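Local structure of uncharacterized protein conserved in bacteria (Streptococcus suis, 4FZ4) at residues 6-11 against 68-73; 33-38 against 91-96; 107-112 against 138-143. The protein serves as a surface antigen through which the pathogen attaches to host cells, probably by binding glycosaminoglycans. All blocks are in the same frame, centred on the assembly; numbering follows the deposited sequence.

Interaction 1: 6-11 against 68-73; sequences VEEVQK and KVKGDL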
loop_
_atom_site.group_PDB
_atom_site.type_symbol
_atom_site.label_atom_id
_atom_site.label_comp_id
_atom_site.label_asym_id
_atom_site.label_seq_id
_atom_site.Cartn_x
_atom_site.Cartn_y
_atom_site.Cartn_z
ATOM N N VAL A 6 -3.554 -24.841 -3.512
ATOM C CA VAL A 6 -2.237 -24.287 -3.824
ATOM C C VAL A 6 -2.253 -23.286 -4.978
ATOM O O VAL A 6 -1.517 -22.299 -4.960
ATOM C CB VAL A 6 -1.220 -25.400 -4.166
ATOM C CG1 VAL A 6 -1.013 -26.315 -2.962
ATOM C CG2 VAL A 6 -1.699 -26.192 -5.372
ATOM N N GLU A 7 -3.078 -23.545 -5.988
ATOM C CA GLU A 7 -3.163 -22.638 -7.122
ATOM C C GLU A 7 -3.796 -21.344 -6.657
ATOM O O GLU A 7 -3.474 -20.263 -7.155
ATOM C CB GLU A 7 -3.985 -23.260 -8.245
ATOM C CG GLU A 7 -3.149 -24.098 -9.192
ATOM C CD GLU A 7 -2.003 -23.305 -9.801
ATOM O OE1 GLU A 7 -2.270 -22.241 -10.398
ATOM O OE2 GLU A 7 -0.836 -23.744 -9.682
ATOM N N GLU A 8 -4.697 -21.471 -5.693
ATOM C CA GLU A 8 -5.373 -20.323 -5.115
ATOM C C GLU A 8 -4.269 -19.365 -4.668
ATOM O O GLU A 8 -4.407 -18.143 -4.741
ATOM C CB GLU A 8 -6.194 -20.779 -3.911
ATOM C CG GLU A 8 -7.159 -19.753 -3.365
ATOM C CD GLU A 8 -7.810 -20.216 -2.072
ATOM O OE1 GLU A 8 -8.853 -19.638 -1.688
ATOM O OE2 GLU A 8 -7.272 -21.153 -1.437
ATOM N N VAL A 9 -3.162 -19.947 -4.221
ATOM C CA VAL A 9 -2.006 -19.192 -3.754
ATOM C C VAL A 9 -1.161 -18.630 -4.897
ATOM O O VAL A 9 -0.893 -17.427 -4.937
ATOM C CB VAL A 9 -1.109 -20.070 -2.863
ATOM C CG1 VAL A 9 0.108 -19.288 -2.403
ATOM C CG2 VAL A 9 -1.902 -20.559 -1.673
ATOM N N GLN A 10 -0.735 -19.500 -5.812
ATOM C CA GLN A 10 0.075 -19.074 -6.948
ATOM C C GLN A 10 -0.561 -17.850 -7.603
ATOM O O GLN A 10 0.134 -16.952 -8.072
ATOM C CB GLN A 10 0.202 -20.204 -7.983
ATOM C CG GLN A 10 1.078 -21.398 -7.572
ATOM C CD GLN A 10 2.545 -21.035 -7.388
ATOM O OE1 GLN A 10 3.096 -20.223 -8.138
ATOM N NE2 GLN A 10 3.194 -21.654 -6.395
ATOM N N LYS A 11 -1.888 -17.818 -7.622
ATOM C CA LYS A 11 -2.612 -16.705 -8.209
ATOM C C LYS A 11 -2.414 -15.442 -7.365
ATOM O O LYS A 11 -2.042 -14.393 -7.891
ATOM C CB LYS A 11 -4.097 -17.051 -8.306
ATOM C CG LYS A 11 -4.908 -16.091 -9.159
ATOM C CD LYS A 11 -6.398 -16.380 -9.054
ATOM C CE LYS A 11 -6.953 -15.974 -7.696
ATOM N NZ LYS A 11 -6.287 -16.674 -6.560
ATOM N N LYS A 68 -0.177 -19.138 7.572
ATOM C CA LYS A 68 0.600 -17.977 7.989
ATOM C C LYS A 68 1.152 -17.237 6.774
ATOM O O LYS A 68 1.028 -16.015 6.669
ATOM C CB LYS A 68 1.754 -18.411 8.891
ATOM C CG LYS A 68 1.322 -18.800 10.299
ATOM C CD LYS A 68 0.735 -17.598 11.027
ATOM C CE LYS A 68 0.133 -17.993 12.357
ATOM N NZ LYS A 68 -0.516 -16.829 13.024
ATOM N N VAL A 69 1.766 -17.983 5.861
ATOM C CA VAL A 69 2.328 -17.391 4.657
ATOM C C VAL A 69 1.231 -16.737 3.823
ATOM O O VAL A 69 1.447 -15.683 3.221
ATOM C CB VAL A 69 3.083 -18.453 3.803
ATOM C CG1 VAL A 69 3.417 -17.886 2.428
ATOM C CG2 VAL A 69 4.375 -18.862 4.513
ATOM N N LYS A 70 0.052 -17.353 3.798
ATOM C CA LYS A 70 -1.056 -16.803 3.029
ATOM C C LYS A 70 -1.521 -15.460 3.589
ATOM O O LYS A 70 -1.570 -14.463 2.871
ATOM C CB LYS A 70 -2.233 -17.779 2.996
ATOM C CG LYS A 70 -3.352 -17.310 2.075
ATOM C CD LYS A 70 -4.484 -18.317 1.958
ATOM C CE LYS A 70 -5.549 -17.814 0.985
ATOM N NZ LYS A 70 -6.703 -18.750 0.856
ATOM N N GLY A 71 -1.863 -15.438 4.874
ATOM C CA GLY A 71 -2.307 -14.203 5.488
ATOM C C GLY A 71 -1.333 -13.073 5.215
ATOM O O GLY A 71 -1.745 -11.934 4.988
ATOM N N ASP A 72 -0.039 -13.390 5.239
ATOM C CA ASP A 72 1.014 -12.403 4.992
ATOM C C ASP A 72 0.909 -11.838 3.580
ATOM O O ASP A 72 1.162 -10.649 3.342
ATOM C CB ASP A 72 2.398 -13.039 5.189
ATOM C CG ASP A 72 2.826 -13.073 6.648
ATOM O OD1 ASP A 72 1.967 -13.346 7.515
ATOM O OD2 ASP A 72 4.023 -12.836 6.930
ATOM N N LEU A 73 0.549 -12.700 2.638
ATOM C CA LEU A 73 0.397 -12.259 1.262
ATOM C C LEU A 73 -0.740 -11.253 1.205
ATOM O O LEU A 73 -0.623 -10.205 0.561
ATOM C CB LEU A 73 0.114 -13.447 0.342
ATOM C CG LEU A 73 1.261 -14.460 0.218
ATOM C CD1 LEU A 73 1.011 -15.351 -1.002
ATOM C CD2 LEU A 73 2.592 -13.745 0.066
#
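Lys70 reaches from helix 66-95 to Glu8 on helix 3-23, and just beneath this ion pair Val9 meets Leu73; together they join two neighbouring helices of an all-helical bundle. The segments run in the same general direction and come nearest at Val9 and Lys70, whose CA atoms are 7.3 Å apart. In the salt bridge, Lys70 NZ stands 3.4 Å from Glu8 OE2 and equally far from Glu8 OE1. Since Glu8 CD is hardly more distant, the ammonium group sits above the carboxylate plane and draws on both oxygens rather than singling out one. The two side chains meet at about a right angle. Each is stretched out, and Lys70 starts with CG anti to its backbone N (chi1 -174°) and stays extended to NZ, so its full length goes into spanning the gap. Long, flexible, charged residues suit this outer edge of the contact: their aliphatic stems can lie beside the apolar layer while their charged ends meet near solvent.

Inward of the charges, branched apolar side chains take over. Val9 is short and compact, fitting a buried position beside the opposing helix, whereas Leu73 is longer and aims at helix 3-23. There Leu73 also touches Val12, Val13 and Leu16, extending the apolar seam along that helix. Helix 36-55 adds a third wall: Asn52 lies against both Leu73 and Val69, and Ala56, just beyond that helix, against Val9. The backbone of helix 66-95 keeps Leu73 in place in the usual way, with Leu73 N bonded to Val69 O at 3.2 Å. The apolar contact itself is a methyl-to-methyl approach, Val9 CG1 to Leu73 CD1 at 4.3 Å.

Interaction 2: 33-38 against 91-96; sequences QDYSYQ and ELRKKY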
loop_
_atom_site.group_PDB
_atom_site.type_symbol
_atom_site.label_atom_id
_atom_site.label_comp_id
_atom_site.label_asym_id
_atom_site.label_seq_id
_atom_site.Cartn_x
_atom_site.Cartn_y
_atom_site.Cartn_z
ATOM N N GLN A 33 12.347 14.063 4.351
ATOM C CA GLN A 33 12.144 13.635 5.731
ATOM C C GLN A 33 10.685 13.288 6.013
ATOM O O GLN A 33 10.394 12.467 6.884
ATOM C CB GLN A 33 12.631 14.727 6.695
ATOM C CG GLN A 33 12.519 14.377 8.177
ATOM C CD GLN A 33 11.222 14.854 8.805
ATOM O OE1 GLN A 33 10.842 14.404 9.891
ATOM N NE2 GLN A 33 10.542 15.778 8.135
ATOM N N ASP A 34 9.771 13.899 5.264
ATOM C CA ASP A 34 8.343 13.652 5.456
ATOM C C ASP A 34 7.938 12.194 5.209
ATOM O O ASP A 34 6.962 11.707 5.784
ATOM C CB ASP A 34 7.521 14.552 4.529
ATOM C CG ASP A 34 7.851 16.018 4.695
ATOM O OD1 ASP A 34 7.122 16.855 4.125
ATOM O OD2 ASP A 34 8.842 16.336 5.387
ATOM N N TYR A 35 8.705 11.501 4.373
ATOM C CA TYR A 35 8.404 10.119 4.007
ATOM C C TYR A 35 9.457 9.113 4.451
ATOM O O TYR A 35 9.383 7.930 4.107
ATOM C CB TYR A 35 8.246 10.049 2.495
ATOM C CG TYR A 35 7.448 11.203 1.943
ATOM C CD1 TYR A 35 6.114 11.378 2.299
ATOM C CD2 TYR A 35 8.028 12.131 1.079
ATOM C CE1 TYR A 35 5.370 12.445 1.813
ATOM C CE2 TYR A 35 7.288 13.213 0.582
ATOM C CZ TYR A 35 5.957 13.357 0.957
ATOM O OH TYR A 35 5.205 14.407 0.488
ATOM N N SER A 36 10.435 9.589 5.214
ATOM C CA SER A 36 11.520 8.750 5.701
ATOM C C SER A 36 11.011 7.520 6.435
ATOM O O SER A 36 11.586 6.435 6.310
ATOM C CB SER A 36 12.428 9.568 6.622
ATOM O OG SER A 36 11.666 10.242 7.614
ATOM N N TYR A 37 9.935 7.685 7.199
ATOM C CA TYR A 37 9.372 6.564 7.934
ATOM C C TYR A 37 8.669 5.558 7.002
ATOM O O TYR A 37 8.902 4.354 7.092
ATOM C CB TYR A 37 8.408 7.071 9.008
ATOM C CG TYR A 37 7.838 5.959 9.861
ATOM C CD1 TYR A 37 6.715 5.249 9.450
ATOM C CD2 TYR A 37 8.438 5.599 11.059
ATOM C CE1 TYR A 37 6.198 4.209 10.212
ATOM C CE2 TYR A 37 7.934 4.556 11.830
ATOM C CZ TYR A 37 6.809 3.870 11.400
ATOM O OH TYR A 37 6.276 2.872 12.175
ATOM N N GLN A 38 7.807 6.050 6.116
ATOM C CA GLN A 38 7.108 5.175 5.171
ATOM C C GLN A 38 8.116 4.477 4.258
ATOM O O GLN A 38 7.957 3.306 3.922
ATOM C CB GLN A 38 6.122 5.985 4.316
ATOM C CG GLN A 38 5.586 5.235 3.085
ATOM C CD GLN A 38 4.729 4.025 3.434
ATOM O OE1 GLN A 38 4.360 3.233 2.559
ATOM N NE2 GLN A 38 4.408 3.878 4.711
ATOM N N GLU A 91 3.434 13.157 -4.907
ATOM C CA GLU A 91 3.439 13.782 -6.223
ATOM C C GLU A 91 2.457 14.942 -6.275
ATOM O O GLU A 91 2.784 16.023 -6.777
ATOM C CB GLU A 91 3.081 12.755 -7.304
ATOM C CG GLU A 91 3.633 13.112 -8.672
ATOM C CD GLU A 91 5.144 12.943 -8.757
ATOM O OE1 GLU A 91 5.839 13.172 -7.743
ATOM O OE2 GLU A 91 5.644 12.592 -9.844
ATOM N N LEU A 92 1.255 14.726 -5.748
ATOM C CA LEU A 92 0.236 15.775 -5.736
ATOM C C LEU A 92 0.668 16.973 -4.897
ATOM O O LEU A 92 0.482 18.121 -5.301
ATOM C CB LEU A 92 -1.083 15.219 -5.205
ATOM C CG LEU A 92 -1.751 14.238 -6.177
ATOM C CD1 LEU A 92 -2.964 13.619 -5.518
ATOM C CD2 LEU A 92 -2.150 14.965 -7.465
ATOM N N ARG A 93 1.254 16.708 -3.731
ATOM C CA ARG A 93 1.689 17.799 -2.867
ATOM C C ARG A 93 2.723 18.688 -3.547
ATOM O O ARG A 93 2.759 19.891 -3.298
ATOM C CB ARG A 93 2.249 17.257 -1.553
ATOM C CG ARG A 93 1.200 16.592 -0.690
ATOM C CD ARG A 93 1.823 16.058 0.589
ATOM N NE ARG A 93 2.183 17.125 1.521
ATOM C CZ ARG A 93 3.071 16.990 2.502
ATOM N NH1 ARG A 93 3.698 15.832 2.676
ATOM N NH2 ARG A 93 3.326 18.004 3.318
ATOM N N LYS A 94 3.559 18.104 -4.401
ATOM C CA LYS A 94 4.573 18.880 -5.113
ATOM C C LYS A 94 3.950 19.702 -6.240
ATOM O O LYS A 94 4.434 20.774 -6.573
ATOM C CB LYS A 94 5.641 17.964 -5.703
ATOM C CG LYS A 94 6.437 17.202 -4.664
ATOM C CD LYS A 94 7.326 16.144 -5.304
ATOM C CE LYS A 94 7.862 15.182 -4.246
ATOM N NZ LYS A 94 8.226 13.852 -4.819
ATOM N N LYS A 95 2.874 19.190 -6.823
ATOM C CA LYS A 95 2.195 19.864 -7.927
ATOM C C LYS A 95 1.240 20.935 -7.403
ATOM O O LYS A 95 0.941 21.910 -8.094
ATOM C CB LYS A 95 1.435 18.825 -8.752
ATOM C CG LYS A 95 1.101 19.229 -10.171
ATOM C CD LYS A 95 0.699 18.003 -10.992
ATOM C CE LYS A 95 1.837 16.978 -11.044
ATOM N NZ LYS A 95 1.482 15.753 -11.810
ATOM N N TYR A 96 0.766 20.749 -6.176
ATOM C CA TYR A 96 -0.145 21.703 -5.548
ATOM C C TYR A 96 0.319 21.975 -4.117
ATOM O O TYR A 96 -0.402 21.716 -3.153
ATOM C CB TYR A 96 -1.570 21.144 -5.559
ATOM C CG TYR A 96 -2.044 20.772 -6.950
ATOM C CD1 TYR A 96 -2.055 21.717 -7.979
ATOM C CD2 TYR A 96 -2.452 19.470 -7.249
ATOM C CE1 TYR A 96 -2.455 21.377 -9.270
ATOM C CE2 TYR A 96 -2.857 19.119 -8.539
ATOM C CZ TYR A 96 -2.854 20.077 -9.544
ATOM O OH TYR A 96 -3.247 19.740 -10.821
#
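At the N-terminal start of helix 36-55, Asp34 and Tyr35 face Arg93 in the last turns of helix 66-95. Tyr35 occupies the N-cap position and directs its side chain at the opposing helix, bringing Tyr35 OH to 3.0 Å from Arg93 NH1. The phenol and the arginine side chain pass each other in opposite directions, with ring and guanidinium planes 84° apart. Asp34 OD1 adds a long salt bridge, 3.9 Å from Arg93 NH1, and here the carboxylate and guanidinium planes differ by only 25°. Asp34, the residue just before Tyr35, also covers one face of its ring: Asp34 CB lies 3.9 Å above the centre of the Tyr35 ring.

In this helical bundle the contact ties the loop leading into one helix to the end of another, and helix 100-110 borders it too. Glu103 of that helix forms the stronger salt bridge, to Arg93 NE, while Tyr106 packs against both Arg93 and Tyr35. Arginine suits the spot because its several N-H groups can serve acidic partners on different elements at once. Arg93 is bent at chi3 (72°), and its guanidinium lies with NH1 nearest Tyr35 OH and NE toward Glu103.

Interaction 3: 107-112 against 138-143; sequences NAHLKQ and MGRIKQ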
loop_
_atom_site.group_PDB
_atom_site.type_symbol
_atom_site.label_atom_id
_atom_site.label_comp_id
_atom_site.label_asym_id
_atom_site.label_seq_id
_atom_site.Cartn_x
_atom_site.Cartn_y
_atom_site.Cartn_z
ATOM N N ASN A 107 -2.043 14.257 6.397
ATOM C CA ASN A 107 -1.595 14.207 7.786
ATOM C C ASN A 107 -2.547 13.470 8.706
ATOM O O ASN A 107 -2.124 12.713 9.575
ATOM C CB ASN A 107 -1.378 15.620 8.328
ATOM C CG ASN A 107 -0.134 16.273 7.762
ATOM O OD1 ASN A 107 0.096 17.464 7.959
ATOM N ND2 ASN A 107 0.680 15.496 7.062
ATOM N N ALA A 108 -3.838 13.687 8.508
ATOM C CA ALA A 108 -4.842 13.054 9.345
ATOM C C ALA A 108 -5.117 11.581 9.043
ATOM O O ALA A 108 -5.356 10.806 9.957
ATOM C CB ALA A 108 -6.148 13.835 9.241
ATOM N N HIS A 109 -5.058 11.185 7.774
ATOM C CA HIS A 109 -5.421 9.819 7.419
ATOM C C HIS A 109 -4.430 8.904 6.715
ATOM O O HIS A 109 -4.625 7.691 6.722
ATOM C CB HIS A 109 -6.693 9.856 6.571
ATOM C CG HIS A 109 -7.818 10.622 7.191
ATOM N ND1 HIS A 109 -8.438 10.226 8.358
ATOM C CD2 HIS A 109 -8.462 11.745 6.785
ATOM C CE1 HIS A 109 -9.416 11.071 8.642
ATOM N NE2 HIS A 109 -9.451 12.001 7.703
ATOM N N LEU A 110 -3.384 9.448 6.106
ATOM C CA LEU A 110 -2.454 8.591 5.383
ATOM C C LEU A 110 -1.026 8.592 5.887
ATOM O O LEU A 110 -0.380 7.546 5.907
ATOM C CB LEU A 110 -2.475 8.950 3.891
ATOM C CG LEU A 110 -3.866 8.902 3.239
ATOM C CD1 LEU A 110 -3.924 9.831 2.037
ATOM C CD2 LEU A 110 -4.206 7.475 2.862
ATOM N N LYS A 111 -0.530 9.756 6.288
ATOM C CA LYS A 111 0.844 9.852 6.769
ATOM C C LYS A 111 1.150 8.774 7.794
ATOM O O LYS A 111 0.420 8.611 8.763
ATOM C CB LYS A 111 1.119 11.230 7.378
ATOM C CG LYS A 111 2.554 11.390 7.845
ATOM C CD LYS A 111 2.853 12.782 8.378
ATOM C CE LYS A 111 4.306 12.859 8.840
ATOM N NZ LYS A 111 4.696 14.215 9.310
ATOM N N GLN A 112 2.237 8.045 7.559
ATOM C CA GLN A 112 2.679 6.969 8.440
ATOM C C GLN A 112 3.742 7.494 9.406
ATOM O O GLN A 112 4.711 8.132 8.985
ATOM C CB GLN A 112 3.272 5.821 7.615
ATOM C CG GLN A 112 2.327 5.232 6.578
ATOM C CD GLN A 112 1.224 4.407 7.197
ATOM O OE1 GLN A 112 1.483 3.404 7.865
ATOM N NE2 GLN A 112 -0.021 4.822 6.981
ATOM N N MET A 138 -8.068 9.327 0.306
ATOM C CA MET A 138 -7.452 9.364 -1.007
ATOM C C MET A 138 -8.478 9.916 -2.001
ATOM O O MET A 138 -8.150 10.717 -2.881
ATOM C CB MET A 138 -7.032 7.956 -1.414
ATOM C CG MET A 138 -5.909 7.924 -2.418
ATOM S SD MET A 138 -4.456 8.790 -1.800
ATOM C CE MET A 138 -3.752 9.300 -3.324
ATOM N N GLY A 139 -9.729 9.486 -1.844
ATOM C CA GLY A 139 -10.786 9.955 -2.718
ATOM C C GLY A 139 -11.025 11.448 -2.574
ATOM O O GLY A 139 -11.151 12.173 -3.560
ATOM N N ARG A 140 -11.082 11.921 -1.339
ATOM C CA ARG A 140 -11.310 13.337 -1.103
ATOM C C ARG A 140 -10.144 14.141 -1.663
ATOM O O ARG A 140 -10.333 15.178 -2.289
ATOM C CB ARG A 140 -11.493 13.596 0.394
ATOM C CG ARG A 140 -12.775 12.950 0.957
ATOM C CD ARG A 140 -13.112 13.485 2.357
ATOM N NE ARG A 140 -12.113 13.087 3.348
ATOM C CZ ARG A 140 -12.140 11.936 4.021
ATOM N NH1 ARG A 140 -13.121 11.066 3.823
ATOM N NH2 ARG A 140 -11.167 11.646 4.877
ATOM N N ILE A 141 -8.933 13.650 -1.451
ATOM C CA ILE A 141 -7.768 14.339 -1.971
ATOM C C ILE A 141 -7.915 14.488 -3.489
ATOM O O ILE A 141 -7.632 15.548 -4.051
ATOM C CB ILE A 141 -6.480 13.562 -1.633
ATOM C CG1 ILE A 141 -6.140 13.766 -0.161
ATOM C CG2 ILE A 141 -5.338 14.000 -2.533
ATOM C CD1 ILE A 141 -4.793 13.197 0.245
ATOM N N LYS A 142 -8.382 13.429 -4.143
ATOM C CA LYS A 142 -8.555 13.456 -5.586
ATOM C C LYS A 142 -9.642 14.411 -6.073
ATOM O O LYS A 142 -9.568 14.923 -7.197
ATOM C CB LYS A 142 -8.783 12.039 -6.117
ATOM C CG LYS A 142 -7.486 11.242 -6.150
ATOM C CD LYS A 142 -7.659 9.837 -6.679
ATOM C CE LYS A 142 -6.314 9.109 -6.759
ATOM N NZ LYS A 142 -6.512 7.653 -7.070
ATOM N N GLN A 143 -10.649 14.654 -5.241
ATOM C CA GLN A 143 -11.687 15.602 -5.616
ATOM C C GLN A 143 -11.032 16.978 -5.613
ATOM O O GLN A 143 -11.288 17.795 -6.487
ATOM C CB GLN A 143 -12.828 15.597 -4.608
ATOM C CG GLN A 143 -13.708 14.379 -4.680
ATOM C CD GLN A 143 -15.121 14.678 -4.218
ATOM O OE1 GLN A 143 -15.327 15.397 -3.236
ATOM N NE2 GLN A 143 -16.105 14.122 -4.921
#
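The His109 imidazole and the Arg140 guanidinium meet with their planes 73° apart, the histidine carbon CD2 lying at the edge of the guanidinium, in its plane. Arg140 NH2 approaches the ring obliquely and is 3.3 Å from His109 CD2, with His109 NE2 equally near. One face of the imidazole is taken by the CB of its own neighbour Ala108, 3.9 Å above the ring centre. This pair links helix 100-110 to helix 123-152 in the helical bundle. Both flat groups have stronger polar partners elsewhere: His109 ND1 is hydrogen-bonded to Glu133 OE1, which helps to set the rotation of the ring, and Arg140 NE makes a salt bridge with Glu105 OE2. The Glu105 carboxylate probably offsets the charge of Arg140.

Deeper in, the contact turns apolar. Leu110 and Ile141 reach toward each other tip to tip, with 3.9 Å between Leu110 CD1 and Ile141 CD1. Met138 crosses Leu110 at about a right angle and places its SD 4.0 Å from Leu110 CD1. Its chain bends at chi2 (57°), and methionine, unbranched and flexible, can thus also pack on Tyr85 and Val89 of helix 66-95. Leucine and isoleucine suit the buried middle because their terminal methyls fill the gap between helices.

The helix carrying Leu110 has a wider pi-type turn at 107-110. Beyond it the backbone is extended at Lys111 and Gln112, and the Gln112 side chain reaches back, its NE2 donating to Leu110 O at 3.0 Å with an N-H...O angle of 161°.

How the interactions relate
Interactions 1 and 2 both use helix 66-95, but on opposite sides of the chain's centre, with their own centres about 32 Å apart. Interaction 3 lies close to interaction 2, about 12 Å centre to centre, and touches it where Leu92 CD1 packs on Ile141 CG2 at 3.8 Å. Interaction 3 is the buried one; the other two are partly buried. Chemistry follows place. Interaction 1 sets one ion pair outside an apolar step, interaction 2 is dominated by polar ends gathered at one arginine, and interaction 3 combines a histidine-arginine pair with an aliphatic cluster. In both 2 and 3 the arginine is also paired with a glutamate of helix 100-110.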